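Local coordinates for hypothetical protein, similar to alpha-acetolactate decarboxylase (Staphylococcus aureus subsp. aureus, PDB 1XV2) that probably catalyses the zinc-dependent decarboxylation of alpha-acetolactate to acetoin, at residues G35-A40 and V159-P164; E48-D53 and H176-D181. All blocks are in the same frame, centred on the assembly; numbering follows the deposited sequence.

How the contacts relate
Both contacts join the same two beta-sheets, one carrying strands 37-42 and 48-52, the other strands 154-163 and 174-181, and their centres lie about 8 Å apart. Within each sheet the segments are neighbours: Gly38 O lies 2.7 Å from Phe51 N and Ala40 O 2.8 Å from Val49 N, both probable hydrogen bonds. Contact 2 carries His176 and His178, which bind the zinc ion together with His189. Contact 1 lies beside that site, with Ile39 CD1 packed 3.4 Å from His176 CG and the Ile39 side chain about 5 Å from the metal. Along the chain the two pairs of segments alternate.

Contact 1: residues G35-A40 and V159-P164; sequences GNLGIA and VGFFTP
An apolar sheet-to-sheet interface beside the zinc site brings Leu37, Gly38 and Ile39 against Val159, Gly160 and Phe161. Strands 37-40 and 159-163 cross almost at right angles, 83° between their directions, and their axes approach to 5.8 Å. Two glycines mark the crossing: the CA atoms of Gly38 and Gly160, 5.9 Å apart, are the closest such pair, and Gly38 bears no side chain where the Phe161 ring comes against its CA. Phe161 CE2 lies 3.7 Å from Gly38 CA, while CZ comes within 3.6 Å of Leu37 O. That carbonyl oxygen and Ile39 N both lie at the rim of the ring, near its plane. A chi1 of -57°, which sets CG anti to the carbonyl carbon of Phe161, brings the CE2 and CZ end of the ring to these atoms; the side chain also touches Ser78 and Thr80 of strand 77-80 and Ala114 of strand 113-118. Val159 divides its methyls between the neighbours of Gly38. CG1 meets Leu37 CD1 at 3.9 Å, the two side chains running past each other in opposite directions; CG2 rests 3.5 Å from Gly38 O and also touches the CG2 methyl of Ile39. The same Ile39 methyl lies 3.7 Å from Val159 O, and Ile39 CD1 reaches Phe161 CD2 at a looser 4.3 Å. No hydrogen bond links the segments, so side-chain packing makes the join. Backbone bonds stay within the sheet, from Gly38 to Phe51 and from Ile39 to Ser78. At its start, strand 37-40 carries a classic beta bulge, Asn36 and Leu37 both facing Thr80. Such near-perpendicular packing of two strands, close at a pair of glycines, is characteristic of orthogonal beta-sheet packing.

Contact 2: residues E48-D53 and H176-D181; sequences EVIFLD and HIHFAD. With ZN (zinc ion), chain E.
A zinc-binding histidine, His178, is steadied through its other ring nitrogen by a backbone carbonyl of the facing sheet. This is the familiar metal-histidine-carbonyl arrangement, set here where strands 48-52 and 176-181 of two packed sheets cross at 77°. His178 ND1 donates to Val49 O at 2.9 Å with an N-H...O angle of 151°. The oxygen lies close to the imidazole plane, but the ring nitrogen stands above the carbonyl plane. This bond limits rotation of the ring and leaves His178 NE2 to hold the zinc ion at 2.3 Å. His176, on the same side of strand 176-181, adds its NE2; His189 and three waters complete the site. An extended first torsion carries the His176 imidazole to the metal, beside Ile39. Glu48 reaches the site from the opposing strand, its chain bent at chi2 (-66°), and sets its carboxylate almost perpendicular to the His178 ring. There OE1 lies 3.4 Å from His178 CE1, with no hydrogen bond between the two side chains. OE2 is held in place by the backbone N of Met129 and a salt bridge to Arg127. Farther from the metal the contact turns apolar: Ile50 CG1 packs against His178 CB at 3.6 Å, and CG2 meets Ala180 CB, a methyl that Leu52 CD2 also touches. At the metal, OE1 of Glu48 accepts a hydrogen bond of 2.6 Å from a zinc-bound water.

Contact 1: residues G35-A40 and V159-P164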
loop_
_atom_site.group_PDB
_atom_site.type_symbol
_atom_site.label_atom_id
_atom_site.label_comp_id
_atom_site.label_asym_id
_atom_site.label_seq_id
_atom_site.Cartn_x
_atom_site.Cartn_y
_atom_site.Cartn_z
ATOM N N GLY A 35 10.787 13.065 6.420
ATOM C CA GLY A 35 11.908 12.231 6.820
ATOM C C GLY A 35 13.290 12.818 6.640
ATOM O O GLY A 35 13.447 13.962 6.211
ATOM N N ASN A 36 14.299 12.014 6.972
ATOM C CA ASN A 36 15.696 12.413 6.863
ATOM C C ASN A 36 16.553 11.308 6.245
ATOM O O ASN A 36 17.755 11.484 6.036
ATOM C CB ASN A 36 16.251 12.768 8.241
ATOM C CG ASN A 36 15.947 11.708 9.278
ATOM O OD1 ASN A 36 16.133 10.516 9.040
ATOM N ND2 ASN A 36 15.482 12.141 10.443
ATOM N N LEU A 37 15.931 10.170 5.959
ATOM C CA LEU A 37 16.636 9.045 5.358
ATOM C C LEU A 37 15.744 8.360 4.335
ATOM O O LEU A 37 14.607 7.997 4.636
ATOM C CB LEU A 37 17.056 8.041 6.436
ATOM C CG LEU A 37 17.740 6.757 5.955
ATOM C CD1 LEU A 37 18.656 6.229 7.045
ATOM C CD2 LEU A 37 16.694 5.722 5.571
ATOM N N GLY A 38 16.264 8.184 3.122
ATOM C CA GLY A 38 15.476 7.545 2.087
ATOM C C GLY A 38 16.108 7.551 0.710
ATOM O O GLY A 38 17.288 7.864 0.540
ATOM N N ILE A 39 15.297 7.212 -0.281
ATOM C CA ILE A 39 15.746 7.136 -1.659
ATOM C C ILE A 39 14.678 7.701 -2.585
ATOM O O ILE A 39 13.506 7.775 -2.222
ATOM C CB ILE A 39 15.994 5.676 -2.057
ATOM C CG1 ILE A 39 14.682 4.892 -1.944
ATOM C CG2 ILE A 39 17.043 5.061 -1.147
ATOM C CD1 ILE A 39 14.819 3.413 -2.197
ATOM N N ALA A 40 15.090 8.077 -3.789
ATOM C CA ALA A 40 14.167 8.619 -4.777
ATOM C C ALA A 40 14.894 8.873 -6.089
ATOM O O ALA A 40 15.992 8.366 -6.321
ATOM C CB ALA A 40 13.546 9.924 -4.259
ATOM N N VAL A 159 21.560 3.351 2.272
ATOM C CA VAL A 159 20.276 3.566 2.923
ATOM C C VAL A 159 19.231 2.971 2.000
ATOM O O VAL A 159 19.393 2.975 0.778
ATOM C CB VAL A 159 19.970 5.072 3.158
ATOM C CG1 VAL A 159 21.053 5.692 4.027
ATOM C CG2 VAL A 159 19.852 5.807 1.832
ATOM N N GLY A 160 18.169 2.436 2.582
ATOM C CA GLY A 160 17.129 1.843 1.771
ATOM C C GLY A 160 15.986 1.296 2.588
ATOM O O GLY A 160 15.885 1.545 3.791
ATOM N N PHE A 161 15.127 0.529 1.931
ATOM C CA PHE A 161 13.966 -0.042 2.586
ATOM C C PHE A 161 13.682 -1.453 2.114
ATOM O O PHE A 161 14.036 -1.835 0.999
ATOM C CB PHE A 161 12.736 0.815 2.289
ATOM C CG PHE A 161 12.882 2.239 2.703
ATOM C CD1 PHE A 161 12.736 2.607 4.036
ATOM C CD2 PHE A 161 13.180 3.219 1.760
ATOM C CE1 PHE A 161 12.885 3.937 4.428
ATOM C CE2 PHE A 161 13.332 4.549 2.140
ATOM C CZ PHE A 161 13.184 4.909 3.477
ATOM N N PHE A 162 13.030 -2.218 2.975
ATOM C CA PHE A 162 12.644 -3.575 2.645
ATOM C C PHE A 162 11.132 -3.545 2.502
ATOM O O PHE A 162 10.431 -3.012 3.365
ATOM C CB PHE A 162 13.025 -4.545 3.762
ATOM C CG PHE A 162 12.573 -5.955 3.509
ATOM C CD1 PHE A 162 13.303 -6.795 2.672
ATOM C CD2 PHE A 162 11.398 -6.432 4.077
ATOM C CE1 PHE A 162 12.871 -8.091 2.403
ATOM C CE2 PHE A 162 10.955 -7.728 3.815
ATOM C CZ PHE A 162 11.696 -8.560 2.973
ATOM N N THR A 163 10.637 -4.105 1.404
ATOM C CA THR A 163 9.208 -4.157 1.142
ATOM C C THR A 163 8.742 -5.606 1.233
ATOM O O THR A 163 9.323 -6.487 0.603
ATOM C CB THR A 163 8.895 -3.620 -0.266
ATOM O OG1 THR A 163 9.348 -2.264 -0.366
ATOM C CG2 THR A 163 7.400 -3.684 -0.546
ATOM N N PRO A 164 7.692 -5.874 2.030
ATOM C CA PRO A 164 7.176 -7.239 2.179
ATOM C C PRO A 164 6.484 -7.715 0.904
ATOM O O PRO A 164 5.922 -6.912 0.155
ATOM C CB PRO A 164 6.233 -7.120 3.377
ATOM C CG PRO A 164 5.716 -5.722 3.247
ATOM C CD PRO A 164 6.950 -4.932 2.887
#

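Contact 2: residues E48-D53 and H176-D181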
loop_
_atom_site.group_PDB
_atom_site.type_symbol
_atom_site.label_atom_id
_atom_site.label_comp_id
_atom_site.label_asym_id
_atom_site.label_seq_id
_atom_site.Cartn_x
_atom_site.Cartn_y
_atom_site.Cartn_z
ATOM N N GLU A 48 19.766 9.356 -9.245
ATOM C CA GLU A 48 19.499 8.685 -7.987
ATOM C C GLU A 48 19.508 9.657 -6.824
ATOM O O GLU A 48 20.500 10.349 -6.599
ATOM C CB GLU A 48 20.581 7.633 -7.750
ATOM C CG GLU A 48 20.844 6.729 -8.942
ATOM C CD GLU A 48 19.653 5.856 -9.274
ATOM O OE1 GLU A 48 18.749 5.753 -8.419
ATOM O OE2 GLU A 48 19.627 5.268 -10.379
ATOM N N VAL A 49 18.411 9.701 -6.077
ATOM C CA VAL A 49 18.336 10.580 -4.922
ATOM C C VAL A 49 18.600 9.773 -3.657
ATOM O O VAL A 49 18.050 8.688 -3.478
ATOM C CB VAL A 49 16.946 11.240 -4.795
ATOM C CG1 VAL A 49 16.890 12.102 -3.541
ATOM C CG2 VAL A 49 16.658 12.082 -6.028
ATOM N N ILE A 50 19.461 10.294 -2.791
ATOM C CA ILE A 50 19.754 9.633 -1.527
ATOM C C ILE A 50 19.485 10.630 -0.405
ATOM O O ILE A 50 20.116 11.686 -0.344
ATOM C CB ILE A 50 21.237 9.184 -1.409
ATOM C CG1 ILE A 50 21.635 8.298 -2.589
ATOM C CG2 ILE A 50 21.439 8.425 -0.103
ATOM C CD1 ILE A 50 22.003 9.068 -3.842
ATOM N N PHE A 51 18.530 10.309 0.462
ATOM C CA PHE A 51 18.222 11.173 1.595
ATOM C C PHE A 51 19.100 10.674 2.735
ATOM O O PHE A 51 18.915 9.561 3.228
ATOM C CB PHE A 51 16.746 11.067 1.979
ATOM C CG PHE A 51 15.805 11.656 0.959
ATOM C CD1 PHE A 51 15.885 13.001 0.611
ATOM C CD2 PHE A 51 14.831 10.867 0.357
ATOM C CE1 PHE A 51 15.007 13.554 -0.322
ATOM C CE2 PHE A 51 13.947 11.412 -0.579
ATOM C CZ PHE A 51 14.038 12.757 -0.918
ATOM N N LEU A 52 20.065 11.493 3.138
ATOM C CA LEU A 52 20.989 11.111 4.197
ATOM C C LEU A 52 21.204 12.230 5.208
ATOM O O LEU A 52 21.647 13.322 4.854
ATOM C CB LEU A 52 22.328 10.707 3.577
ATOM C CG LEU A 52 23.358 10.066 4.506
ATOM C CD1 LEU A 52 22.795 8.776 5.087
ATOM C CD2 LEU A 52 24.637 9.796 3.725
ATOM N N ASP A 53 20.892 11.947 6.468
ATOM C CA ASP A 53 21.047 12.921 7.539
ATOM C C ASP A 53 20.308 14.224 7.231
ATOM O O ASP A 53 20.859 15.312 7.394
ATOM C CB ASP A 53 22.530 13.226 7.773
ATOM C CG ASP A 53 23.316 12.019 8.260
ATOM O OD1 ASP A 53 22.904 11.392 9.259
ATOM O OD2 ASP A 53 24.358 11.706 7.646
ATOM N N HIS A 176 15.661 -2.299 -1.351
ATOM C CA HIS A 176 15.866 -1.249 -2.336
ATOM C C HIS A 176 16.787 -0.282 -1.612
ATOM O O HIS A 176 16.381 0.375 -0.652
ATOM C CB HIS A 176 14.544 -0.576 -2.716
ATOM C CG HIS A 176 14.683 0.453 -3.795
ATOM N ND1 HIS A 176 13.601 1.090 -4.362
ATOM C CD2 HIS A 176 15.781 0.969 -4.398
ATOM C CE1 HIS A 176 14.026 1.955 -5.267
ATOM N NE2 HIS A 176 15.344 1.901 -5.307
ATOM N N ILE A 177 18.034 -0.213 -2.066
ATOM C CA ILE A 177 19.034 0.620 -1.417
ATOM C C ILE A 177 19.876 1.478 -2.344
ATOM O O ILE A 177 20.195 1.083 -3.467
ATOM C CB ILE A 177 20.005 -0.255 -0.604
ATOM C CG1 ILE A 177 20.507 -1.409 -1.479
ATOM C CG2 ILE A 177 19.315 -0.800 0.639
ATOM C CD1 ILE A 177 21.610 -2.237 -0.849
ATOM N N HIS A 178 20.247 2.652 -1.845
ATOM C CA HIS A 178 21.088 3.587 -2.581
ATOM C C HIS A 178 22.331 3.819 -1.736
ATOM O O HIS A 178 22.315 3.584 -0.528
ATOM C CB HIS A 178 20.369 4.920 -2.807
ATOM C CG HIS A 178 19.304 4.868 -3.859
ATOM N ND1 HIS A 178 18.607 5.986 -4.266
ATOM C CD2 HIS A 178 18.820 3.837 -4.590
ATOM C CE1 HIS A 178 17.740 5.645 -5.203
ATOM N NE2 HIS A 178 17.849 4.347 -5.418
ATOM N N PHE A 179 23.398 4.291 -2.371
ATOM C CA PHE A 179 24.656 4.544 -1.680
ATOM C C PHE A 179 25.173 5.959 -1.925
ATOM O O PHE A 179 24.921 6.554 -2.971
ATOM C CB PHE A 179 25.710 3.536 -2.156
ATOM C CG PHE A 179 27.076 3.751 -1.562
ATOM C CD1 PHE A 179 27.365 3.322 -0.270
ATOM C CD2 PHE A 179 28.075 4.383 -2.299
ATOM C CE1 PHE A 179 28.635 3.516 0.284
ATOM C CE2 PHE A 179 29.347 4.582 -1.758
ATOM C CZ PHE A 179 29.626 4.146 -0.461
ATOM N N ALA A 180 25.897 6.482 -0.942
ATOM C CA ALA A 180 26.517 7.800 -1.026
ATOM C C ALA A 180 27.814 7.710 -0.232
ATOM O O ALA A 180 27.801 7.377 0.955
ATOM C CB ALA A 180 25.603 8.880 -0.433
ATOM N N ASP A 181 28.933 7.992 -0.891
ATOM C CA ASP A 181 30.226 7.924 -0.228
ATOM C C ASP A 181 30.469 9.167 0.622
ATOM O O ASP A 181 29.907 10.233 0.360
ATOM C CB ASP A 181 31.347 7.733 -1.264
ATOM C CG ASP A 181 31.724 9.020 -1.987
ATOM O OD1 ASP A 181 30.841 9.881 -2.212
ATOM O OD2 ASP A 181 32.917 9.157 -2.348
HETATM ZN ZN ZN E . 16.584 3.080 -6.787
HETATM O O HOH W 1 16.860 4.092 -8.977
HETATM O O HOH W 2 14.864 2.536 -8.527
HETATM O O HOH W 3 14.916 4.726 -7.592
#